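Local coordinates for protein putative arylalkylamine N-Acetyltransferase 7 (Aedes aegypti, PDB 4FD7) that probably transfers an acetyl group from acetyl-CoA to the amine of a small substrate, as a putative arylalkylamine N-acetyltransferase of the GNAT family, at residues E38-F41 with E42-I45; I45-M48 with C49-A53; R54-L57 with M58-A61. All coordinates share one frame; numbering follows the deposited sequence.

How the interactions relate
The three contacts follow one another along the chain and illustrate how one helix, 41-55, is started, packed and ended. Interaction 1 covers the 3-10 lead-in and the first turn, and interaction 2 the middle. The two share Ile45, and their centres lie about 11 Å apart. Interaction 3 holds the last residues of that helix and most of the short helix 57-62 that follows, with its centre about 11 Å from that of interaction 2. These two touch where Asn59 ND2 comes within 3.3 Å of Phe52 O. Between interactions 1 and 3 the centres are about 22 Å apart and the nearest atoms about 10 Å. A bound 1,2-ethanediol, probably from the crystallisation liquor, sits about 3 Å from the Ile45 side chain.

Interaction 1 of 3, residues E38-F41 with E42-I45; sequences EDRF and EDAI
Arg40 and Asp43 form a salt bridge three residues apart, where the 3-10 turn 38-40 runs into helix 41-55. The main bond runs from Arg40 NE to Asp43 OD2 at 2.8 Å, with an N-H...O angle of 160°. It lies in the guanidinium plane and uses the anti lone pair of the oxygen. Arg40 NH1 adds a weak bond to the same oxygen at 3.2 Å. The arginine chain bends at chi2 and again at chi3, which folds its head back toward the aspartate, and the guanidinium and carboxylate planes stand 79° apart. Arg40 NH2 has a further partner in the carbonyl of Asp96.

Backbone bonds mark a 3-10 turn leading into an alpha helix: Phe41 N donates to Glu38 O, then Ala44 N to Arg40 O at 2.8 Å and Ile45 N to Phe41 O at 2.9 Å. Waters bridge the i to i+4 pairs between, one joining Asp39 O to Asp43 N and another Glu38 O to Glu42 N.

Within 38-41 the Phe41 ring lies with one face against Glu38 CA, offset toward its rim. Around this helix start, Phe41 rests on Leu36 and Leu82, Ala44 on Val101 of strand 98-108, and Ile45 on Val75 and Trp78 of helix 68-81.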
loop_
_atom_site.group_PDB
_atom_site.type_symbol
_atom_site.label_atom_id
_atom_site.label_comp_id
_atom_site.label_asym_id
_atom_site.label_seq_id
_atom_site.Cartn_x
_atom_site.Cartn_y
_atom_site.Cartn_z
ATOM N N GLU A 38 9.242 15.485 -1.807
ATOM C CA GLU A 38 10.501 14.926 -1.318
ATOM C C GLU A 38 10.803 15.337 0.128
ATOM O O GLU A 38 11.244 14.516 0.931
ATOM C CB GLU A 38 11.656 15.294 -2.247
ATOM C CG GLU A 38 11.529 14.704 -3.663
ATOM C CD GLU A 38 12.670 13.759 -4.004
ATOM O OE1 GLU A 38 13.568 13.595 -3.147
ATOM O OE2 GLU A 38 12.668 13.171 -5.117
ATOM N N ASP A 39 10.519 16.591 0.477
ATOM C CA ASP A 39 10.852 17.081 1.819
ATOM C C ASP A 39 9.903 16.552 2.890
ATOM O O ASP A 39 9.994 16.943 4.049
ATOM C CB ASP A 39 10.880 18.617 1.853
ATOM C CG ASP A 39 9.525 19.234 1.571
ATOM O OD1 ASP A 39 8.590 18.493 1.213
ATOM O OD2 ASP A 39 9.402 20.472 1.687
ATOM N N ARG A 40 8.985 15.673 2.503
ATOM C CA ARG A 40 8.149 14.978 3.480
ATOM C C ARG A 40 8.448 13.472 3.526
ATOM O O ARG A 40 7.777 12.713 4.256
ATOM C CB ARG A 40 6.670 15.198 3.180
ATOM C CG ARG A 40 6.256 16.658 3.018
ATOM C CD ARG A 40 6.588 17.524 4.238
ATOM N NE ARG A 40 6.029 17.029 5.506
ATOM C CZ ARG A 40 4.778 17.204 5.933
ATOM N NH1 ARG A 40 4.415 16.711 7.110
ATOM N NH2 ARG A 40 3.880 17.856 5.198
ATOM N N PHE A 41 9.452 13.040 2.767
ATOM C CA PHE A 41 9.795 11.615 2.740
ATOM C C PHE A 41 9.971 11.031 4.154
ATOM O O PHE A 41 9.320 10.044 4.504
ATOM C CB PHE A 41 11.040 11.340 1.887
ATOM C CG PHE A 41 10.775 11.305 0.400
ATOM C CD1 PHE A 41 9.524 11.625 -0.112
ATOM C CD2 PHE A 41 11.773 10.924 -0.481
ATOM C CE1 PHE A 41 9.281 11.580 -1.483
ATOM C CE2 PHE A 41 11.544 10.871 -1.842
ATOM C CZ PHE A 41 10.296 11.202 -2.349
ATOM N N GLU A 42 10.803 11.658 4.985
ATOM C CA GLU A 42 11.041 11.066 6.301
ATOM C C GLU A 42 9.760 11.114 7.125
ATOM O O GLU A 42 9.453 10.139 7.833
ATOM C CB GLU A 42 12.223 11.687 7.061
ATOM C CG GLU A 42 12.653 10.855 8.301
ATOM C CD GLU A 42 13.429 9.569 7.958
ATOM O OE1 GLU A 42 14.066 9.516 6.882
ATOM O OE2 GLU A 42 13.406 8.613 8.772
ATOM N N ASP A 43 8.981 12.194 6.989
ATOM C CA ASP A 43 7.754 12.292 7.763
ATOM C C ASP A 43 6.886 11.091 7.410
ATOM O O ASP A 43 6.362 10.402 8.300
ATOM C CB ASP A 43 7.029 13.621 7.495
ATOM C CG ASP A 43 7.755 14.813 8.097
ATOM O OD1 ASP A 43 8.557 14.608 9.027
ATOM O OD2 ASP A 43 7.510 15.954 7.649
ATOM N N ALA A 44 6.830 10.789 6.106
ATOM C CA ALA A 44 6.029 9.670 5.627
ATOM C C ALA A 44 6.526 8.374 6.249
ATOM O O ALA A 44 5.733 7.575 6.765
ATOM C CB ALA A 44 6.074 9.589 4.112
ATOM N N ILE A 45 7.846 8.194 6.222
ATOM C CA ILE A 45 8.451 6.998 6.777
ATOM C C ILE A 45 8.022 6.888 8.233
ATOM O O ILE A 45 7.547 5.831 8.674
ATOM C CB ILE A 45 9.987 7.046 6.649
ATOM C CG1 ILE A 45 10.399 6.880 5.186
ATOM C CG2 ILE A 45 10.653 5.995 7.554
ATOM C CD1 ILE A 45 9.880 5.628 4.554
HETATM O O HOH W 1 12.583 14.023 3.541
HETATM O O HOH W 2 10.422 14.804 6.006
#

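Interaction 2 of 3, residues I45-M48 with C49-A53; sequences IRHM and CDYFA
With CG anti to the backbone nitrogen (chi1 -176°), the His47 ring swings along the helix until its face meets Tyr51, whose own CG lies beside its backbone nitrogen. The result is a T-shaped pair: Tyr51 CD2 stands 3.6 Å above the imidazole plane, over its centre, and the ring planes are 65° apart. The histidine is also tied to the sheet, since NE2 makes a weak hydrogen bond to Val99 O.

Met48 and Phe52 form a second i to i+4 pair. The methionine chain bends at chi2 and chi3, carrying CE over a face of the phenylalanine ring, 4.2 Å from its centroid. This is a CH-pi contact, with SD farther off in an oblique Met-aromatic approach.

The backbone beneath widens into a pi-type turn. Tyr51 N still bonds to His47 O at 3.0 Å, but Met48 O takes its bond from Ala53 N, also at 3.0 Å, a step of five residues. Phe52 N turns instead to Ser154 OG in a weak bond.

His47 and Met48 pack on Val101 of strand 98-108, His47, Met48 and Tyr51 touch Ser154 of strand 146-155, and Cys49 meets Met71 and Val75 of helix 68-81.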
loop_
_atom_site.group_PDB
_atom_site.type_symbol
_atom_site.label_atom_id
_atom_site.label_comp_id
_atom_site.label_asym_id
_atom_site.label_seq_id
_atom_site.Cartn_x
_atom_site.Cartn_y
_atom_site.Cartn_z
ATOM N N ILE A 45 7.846 8.194 6.222
ATOM C CA ILE A 45 8.451 6.998 6.777
ATOM C C ILE A 45 8.022 6.888 8.233
ATOM O O ILE A 45 7.547 5.831 8.674
ATOM C CB ILE A 45 9.987 7.046 6.649
ATOM C CG1 ILE A 45 10.399 6.880 5.186
ATOM C CG2 ILE A 45 10.653 5.995 7.554
ATOM C CD1 ILE A 45 9.880 5.628 4.554
ATOM N N ARG A 46 8.108 7.999 8.965
ATOM C CA ARG A 46 7.777 7.942 10.376
ATOM C C ARG A 46 6.305 7.612 10.571
ATOM O O ARG A 46 5.954 6.792 11.430
ATOM C CB ARG A 46 8.217 9.223 11.095
ATOM C CG ARG A 46 9.705 9.187 11.409
ATOM C CD ARG A 46 10.358 10.558 11.597
ATOM N NE ARG A 46 11.813 10.403 11.671
ATOM C CZ ARG A 46 12.666 11.354 12.057
ATOM N NH1 ARG A 46 12.236 12.559 12.401
ATOM N NH2 ARG A 46 13.964 11.092 12.105
ATOM N N HIS A 47 5.459 8.179 9.715
ATOM C CA HIS A 47 4.038 7.899 9.792
ATOM C C HIS A 47 3.841 6.398 9.583
ATOM O O HIS A 47 3.123 5.743 10.346
ATOM C CB HIS A 47 3.305 8.707 8.722
ATOM C CG HIS A 47 1.823 8.581 8.764
ATOM N ND1 HIS A 47 1.152 7.482 8.274
ATOM C CD2 HIS A 47 0.868 9.447 9.183
ATOM C CE1 HIS A 47 -0.145 7.662 8.417
ATOM N NE2 HIS A 47 -0.341 8.852 8.962
ATOM N N MET A 48 4.535 5.846 8.589
ATOM C CA MET A 48 4.395 4.422 8.305
ATOM C C MET A 48 4.829 3.609 9.527
ATOM O O MET A 48 4.176 2.636 9.890
ATOM C CB MET A 48 5.198 4.023 7.060
ATOM C CG MET A 48 4.680 4.633 5.741
ATOM S SD MET A 48 3.058 4.020 5.188
ATOM C CE MET A 48 3.417 2.315 4.853
ATOM N N CYS A 49 5.903 4.033 10.187
ATOM C CA CYS A 49 6.387 3.284 11.332
ATOM C C CYS A 49 5.464 3.433 12.519
ATOM O O CYS A 49 5.355 2.525 13.344
ATOM C CB CYS A 49 7.774 3.771 11.714
ATOM S SG CYS A 49 8.967 3.359 10.459
ATOM N N ASP A 50 4.784 4.572 12.612
ATOM C CA ASP A 50 4.059 4.870 13.840
ATOM C C ASP A 50 2.724 4.164 13.825
ATOM O O ASP A 50 2.174 3.808 14.870
ATOM C CB ASP A 50 3.806 6.373 13.966
ATOM C CG ASP A 50 5.004 7.127 14.476
ATOM O OD1 ASP A 50 5.962 6.481 14.941
ATOM O OD2 ASP A 50 4.982 8.376 14.417
ATOM N N TYR A 51 2.197 3.984 12.626
ATOM C CA TYR A 51 0.850 3.480 12.490
ATOM C C TYR A 51 0.767 2.158 11.734
ATOM O O TYR A 51 0.421 1.136 12.319
ATOM C CB TYR A 51 -0.032 4.566 11.882
ATOM C CG TYR A 51 0.084 5.866 12.644
ATOM C CD1 TYR A 51 -0.333 5.954 13.971
ATOM C CD2 TYR A 51 0.633 6.995 12.054
ATOM C CE1 TYR A 51 -0.225 7.140 14.683
ATOM C CE2 TYR A 51 0.744 8.195 12.758
ATOM C CZ TYR A 51 0.318 8.258 14.069
ATOM O OH TYR A 51 0.427 9.443 14.760
ATOM N N PHE A 52 1.085 2.172 10.446
ATOM C CA PHE A 52 1.012 0.963 9.632
ATOM C C PHE A 52 1.749 -0.228 10.252
ATOM O O PHE A 52 1.189 -1.323 10.361
ATOM C CB PHE A 52 1.539 1.251 8.232
ATOM C CG PHE A 52 1.646 0.036 7.359
ATOM C CD1 PHE A 52 0.536 -0.467 6.694
ATOM C CD2 PHE A 52 2.865 -0.592 7.195
ATOM C CE1 PHE A 52 0.651 -1.600 5.883
ATOM C CE2 PHE A 52 2.993 -1.717 6.389
ATOM C CZ PHE A 52 1.897 -2.221 5.734
ATOM N N ALA A 53 2.991 0.001 10.673
ATOM C CA ALA A 53 3.806 -1.048 11.290
ATOM C C ALA A 53 3.152 -1.596 12.549
ATOM O O ALA A 53 3.324 -2.762 12.882
ATOM C CB ALA A 53 5.190 -0.517 11.619
#

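Interaction 3 of 3, residues R54-L57 with M58-A61; sequences RDEL and MNQA
Arg54, near the end of helix 41-55, offers its backbone carbonyl to the side chain of Gln60, the chain of which runs extended beyond CG. The bond from Gln60 NE2 to Arg54 O measures 2.8 Å but is weak, as the N-H...O angle is only 116°. The guanidinium of Arg54 turns to its neighbour, gripping Asp55 side-on: Arg54 NE meets Asp55 OD1 at 2.7 Å and Arg54 NH1 meets Asp55 OD2 at 2.9 Å, each oxygen lying close to the guanidinium plane. Asp55 OD2 also forms a salt bridge with Arg160.

At Glu56 the chain leaves helical geometry and takes the N-cap position of helix 57-62. Its CG is anti to the backbone nitrogen (chi1 -179°), and a bend at chi2 brings the carboxylate back over the first turn. There Glu56 OE1 accepts from Asn59 N at 2.8 Å, on the syn side and 26° out of the carboxylate plane. The other oxygen, OE2, lies alongside Met58 CB and CG and is hydrogen-bonded to Thr189 OG1. Glu56 O receives Gln60 N at 3.0 Å, the first regular helical bond, and Leu57 O continues the series with Ala61 N at 2.9 Å.

The carboxylate of Glu56 thus uses both oxygens, one capping the helix and the other linking it to the loop at Thr189. A negative group at a helix N-terminus is probably favoured by the partial positive charge of the N-H groups of the first turn, and the two bonds together should limit rotation of the carboxylate.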
loop_
_atom_site.group_PDB
_atom_site.type_symbol
_atom_site.label_atom_id
_atom_site.label_comp_id
_atom_site.label_asym_id
_atom_site.label_seq_id
_atom_site.Cartn_x
_atom_site.Cartn_y
_atom_site.Cartn_z
ATOM N N ARG A 54 2.411 -0.748 13.258
ATOM C CA ARG A 54 1.788 -1.165 14.500
ATOM C C ARG A 54 0.435 -1.840 14.288
ATOM O O ARG A 54 0.102 -2.788 14.994
ATOM C CB ARG A 54 1.619 0.034 15.435
ATOM C CG ARG A 54 1.016 -0.329 16.778
ATOM C CD ARG A 54 0.519 0.897 17.510
ATOM N NE ARG A 54 -0.569 1.580 16.805
ATOM C CZ ARG A 54 -0.859 2.865 16.978
ATOM N NH1 ARG A 54 -1.843 3.433 16.299
ATOM N NH2 ARG A 54 -0.149 3.590 17.829
ATOM N N ASP A 55 -0.327 -1.366 13.304
ATOM C CA ASP A 55 -1.748 -1.701 13.214
ATOM C C ASP A 55 -2.154 -2.720 12.140
ATOM O O ASP A 55 -3.166 -3.393 12.288
ATOM C CB ASP A 55 -2.560 -0.414 13.051
ATOM C CG ASP A 55 -2.503 0.458 14.287
ATOM O OD1 ASP A 55 -2.113 -0.062 15.359
ATOM O OD2 ASP A 55 -2.849 1.654 14.200
ATOM N N GLU A 56 -1.395 -2.826 11.056
ATOM C CA GLU A 56 -1.779 -3.732 9.969
ATOM C C GLU A 56 -1.688 -5.194 10.426
ATOM O O GLU A 56 -0.766 -5.547 11.162
ATOM C CB GLU A 56 -0.912 -3.483 8.737
ATOM C CG GLU A 56 -1.243 -4.359 7.534
ATOM C CD GLU A 56 -0.378 -5.618 7.454
ATOM O OE1 GLU A 56 0.521 -5.779 8.284
ATOM O OE2 GLU A 56 -0.595 -6.453 6.550
ATOM N N LEU A 57 -2.636 -6.027 9.989
ATOM C CA LEU A 57 -2.777 -7.394 10.516
ATOM C C LEU A 57 -1.529 -8.282 10.518
ATOM O O LEU A 57 -1.207 -8.866 11.559
ATOM C CB LEU A 57 -3.943 -8.147 9.851
ATOM C CG LEU A 57 -5.355 -7.656 10.152
ATOM C CD1 LEU A 57 -6.329 -8.752 9.774
ATOM C CD2 LEU A 57 -5.507 -7.266 11.610
ATOM N N MET A 58 -0.852 -8.414 9.375
ATOM C CA MET A 58 0.343 -9.265 9.299
ATOM C C MET A 58 1.465 -8.772 10.230
ATOM O O MET A 58 2.131 -9.561 10.922
ATOM C CB MET A 58 0.886 -9.336 7.864
ATOM C CG MET A 58 -0.076 -9.925 6.838
ATOM S SD MET A 58 0.598 -9.860 5.156
ATOM C CE MET A 58 1.757 -11.236 5.166
ATOM N N ASN A 59 1.680 -7.459 10.234
ATOM C CA ASN A 59 2.717 -6.877 11.076
ATOM C C ASN A 59 2.434 -7.151 12.543
ATOM O O ASN A 59 3.313 -7.591 13.288
ATOM C CB ASN A 59 2.827 -5.363 10.840
ATOM C CG ASN A 59 3.236 -5.024 9.430
ATOM O OD1 ASN A 59 3.747 -5.868 8.691
ATOM N ND2 ASN A 59 3.018 -3.770 9.041
ATOM N N GLN A 60 1.199 -6.899 12.945
ATOM C CA GLN A 60 0.783 -7.118 14.327
ATOM C C GLN A 60 0.922 -8.584 14.723
ATOM O O GLN A 60 1.349 -8.896 15.835
ATOM C CB GLN A 60 -0.667 -6.649 14.503
ATOM C CG GLN A 60 -0.935 -5.793 15.744
ATOM C CD GLN A 60 -2.279 -5.078 15.665
ATOM O OE1 GLN A 60 -3.269 -5.639 15.188
ATOM N NE2 GLN A 60 -2.308 -3.820 16.090
ATOM N N ALA A 61 0.556 -9.488 13.819
ATOM C CA ALA A 61 0.638 -10.918 14.126
ATOM C C ALA A 61 2.095 -11.356 14.260
ATOM O O ALA A 61 2.400 -12.299 14.993
ATOM C CB ALA A 61 -0.077 -11.753 13.071
#